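Local atomic coordinates of transcriptional regulator, TetR family (Myxococcus xanthus DK 1622, PDB entry 5K7H), a protein that probably binds DNA as a dimeric transcriptional repressor of the TetR family and holds isovaleryl-coenzyme A. Residues 96-101 and 187-192. Residues are numbered along the deposited sequence; the frame is centred on the assembly and turned at random. Where two conformers were deposited one is given.
Sequences CMRHNI and QIADGM. With NI (nickel (II) ion), chain C.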
loop_
_atom_site.group_PDB
_atom_site.type_symbol
_atom_site.label_atom_id
_atom_site.label_comp_id
_atom_site.label_asym_id
_atom_site.label_seq_id
_atom_site.Cartn_x
_atom_site.Cartn_y
_atom_site.Cartn_z
ATOM N N CYS A 96 3.273 18.282 6.500
ATOM C CA CYS A 96 2.186 17.341 6.245
ATOM C C CYS A 96 2.681 15.904 6.315
ATOM O O CYS A 96 1.986 15.023 6.837
ATOM C CB CYS A 96 1.556 17.626 4.881
ATOM S SG CYS A 96 -0.051 16.842 4.636
ATOM N N MET A 97 3.883 15.646 5.800
ATOM C CA MET A 97 4.444 14.300 5.856
ATOM C C MET A 97 4.704 13.876 7.299
ATOM O O MET A 97 4.364 12.756 7.696
ATOM C CB MET A 97 5.727 14.238 5.028
ATOM C CG MET A 97 6.495 12.931 5.153
ATOM S SD MET A 97 7.716 12.727 3.836
ATOM C CE MET A 97 6.654 12.285 2.464
ATOM N N ARG A 98 5.304 14.764 8.094
ATOM C CA ARG A 98 5.575 14.437 9.496
ATOM C C ARG A 98 4.291 14.118 10.239
ATOM O O ARG A 98 4.185 13.078 10.908
ATOM C CB ARG A 98 6.306 15.597 10.171
ATOM C CG ARG A 98 7.754 15.743 9.754
ATOM C CD ARG A 98 8.422 16.904 10.467
ATOM N NE ARG A 98 9.832 17.019 10.102
ATOM C CZ ARG A 98 10.812 16.320 10.662
ATOM N NH1 ARG A 98 10.550 15.443 11.624
ATOM N NH2 ARG A 98 12.062 16.497 10.259
ATOM N N HIS A 99 3.291 14.997 10.146
ATOM C CA HIS A 99 2.034 14.764 10.846
ATOM C C HIS A 99 1.363 13.486 10.362
ATOM O O HIS A 99 0.778 12.743 11.158
ATOM C CB HIS A 99 1.100 15.960 10.663
ATOM C CG HIS A 99 1.540 17.189 11.395
ATOM N ND1 HIS A 99 0.747 17.822 12.328
ATOM C CD2 HIS A 99 2.689 17.902 11.332
ATOM C CE1 HIS A 99 1.388 18.873 12.808
ATOM N NE2 HIS A 99 2.568 18.944 12.220
ATOM N N ASN A 100 1.437 13.210 9.058
ATOM C CA ASN A 100 0.775 12.028 8.517
ATOM C C ASN A 100 1.490 10.750 8.943
ATOM O O ASN A 100 0.844 9.733 9.220
ATOM C CB ASN A 100 0.701 12.125 6.993
ATOM C CG ASN A 100 -0.337 11.194 6.396
ATOM O OD1 ASN A 100 -0.723 10.196 7.007
ATOM N ND2 ASN A 100 -0.792 11.515 5.191
ATOM N N ILE A 101 2.824 10.778 9.003
ATOM C CA ILE A 101 3.569 9.612 9.475
ATOM C C ILE A 101 3.246 9.334 10.939
ATOM O O ILE A 101 3.019 8.182 11.332
ATOM C CB ILE A 101 5.080 9.820 9.253
ATOM C CG1 ILE A 101 5.398 9.757 7.758
ATOM C CG2 ILE A 101 5.897 8.770 10.021
ATOM C CD1 ILE A 101 6.844 10.064 7.406
ATOM N N GLN A 187 12.370 9.307 13.761
ATOM C CA GLN A 187 13.539 9.150 12.900
ATOM C C GLN A 187 13.128 8.792 11.477
ATOM O O GLN A 187 13.740 9.257 10.509
ATOM C CB GLN A 187 14.471 8.080 13.465
ATOM C CG GLN A 187 15.147 8.463 14.769
ATOM C CD GLN A 187 15.867 7.292 15.405
ATOM O OE1 GLN A 187 15.272 6.242 15.650
ATOM N NE2 GLN A 187 17.157 7.460 15.666
ATOM N N ILE A 188 12.097 7.957 11.333
ATOM C CA ILE A 188 11.611 7.591 10.007
ATOM C C ILE A 188 11.063 8.817 9.289
ATOM O O ILE A 188 11.329 9.028 8.099
ATOM C CB ILE A 188 10.556 6.476 10.126
ATOM C CG1 ILE A 188 11.217 5.203 10.659
ATOM C CG2 ILE A 188 9.873 6.223 8.780
ATOM C CD1 ILE A 188 10.248 4.097 11.004
ATOM N N ALA A 189 10.290 9.644 9.997
ATOM C CA ALA A 189 9.758 10.860 9.393
ATOM C C ALA A 189 10.881 11.746 8.872
ATOM O O ALA A 189 10.820 12.249 7.744
ATOM C CB ALA A 189 8.898 11.616 10.407
ATOM N N ASP A 190 11.924 11.944 9.681
ATOM C CA ASP A 190 13.056 12.758 9.247
ATOM C C ASP A 190 13.680 12.189 7.980
ATOM O O ASP A 190 13.983 12.928 7.035
ATOM C CB ASP A 190 14.097 12.846 10.364
ATOM C CG ASP A 190 13.521 13.384 11.659
ATOM O OD1 ASP A 190 12.540 14.156 11.601
ATOM O OD2 ASP A 190 14.050 13.034 12.736
ATOM N N GLY A 191 13.878 10.872 7.941
ATOM C CA GLY A 191 14.485 10.261 6.770
ATOM C C GLY A 191 13.669 10.479 5.512
ATOM O O GLY A 191 14.205 10.842 4.461
ATOM N N MET A 192 12.354 10.258 5.597
ATOM C CA MET A 192 11.508 10.394 4.417
ATOM C C MET A 192 11.417 11.844 3.965
ATOM O O MET A 192 11.417 12.125 2.759
ATOM C CB MET A 192 10.116 9.834 4.703
ATOM C CG MET A 192 10.091 8.333 4.916
ATOM S SD MET A 192 8.424 7.656 4.848
ATOM C CE MET A 192 8.778 5.904 4.986
HETATM NI NI NI C . 3.798 20.314 12.745
#
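Ile101 and Ala189 meet where the axes of 96-101 and 187-192, on helices 89-104 and 185-196, run roughly antiparallel (148°), 9.4 Å apart at closest. Ile101 has CG1 anti to its carbonyl carbon, and an extended chi2 carries CD1 across to the neighbouring helix, where it lies 3.6 Å from Ala189 CA. The small methyl of Ala189 suits this place, since it lets the isoleucine reach the backbone of the other helix. The same CD1 lies 3.9 Å from Met192 SD, and the two side chains approach at a slant. Met97 works one turn earlier: extended first and second torsions (chi1 173°) carry its SD to 3.9 Å from Met192 CB, the two methionines crossing at about a right angle, and a bend at chi3 turns only the CE methyl. Long, unbranched and flexible, they can fit between bulkier neighbours; Phe166 and Val170 of helix 159-171 also pack on Met97.

At the partly exposed margin Arg98, extended from CG to NE, forms a salt bridge with Asp190, whose OD1 lies near the guanidinium plane at its edge. The NH1 to OD1 distance of 2.4 Å is doubtfully short, the more so as Arg98 was modelled in two conformers, and the companion bond from NH2 is weak. Both nitrogens converge on OD1, and the planes are 53° apart, so the pairing is not the flat one in which each nitrogen meets its own oxygen. Glu186 is a second acidic partner of NH1.

Next to Arg98, His99 packs against helix 60-83 and binds a nickel ion through NE2, while its ND1 is hydrogen-bonded to the backbone oxygen of Gln78. A buried apolar seam edged by a salt bridge thus joins two antiparallel helices of the all-helical C-terminal domain characteristic of TetR-family regulators.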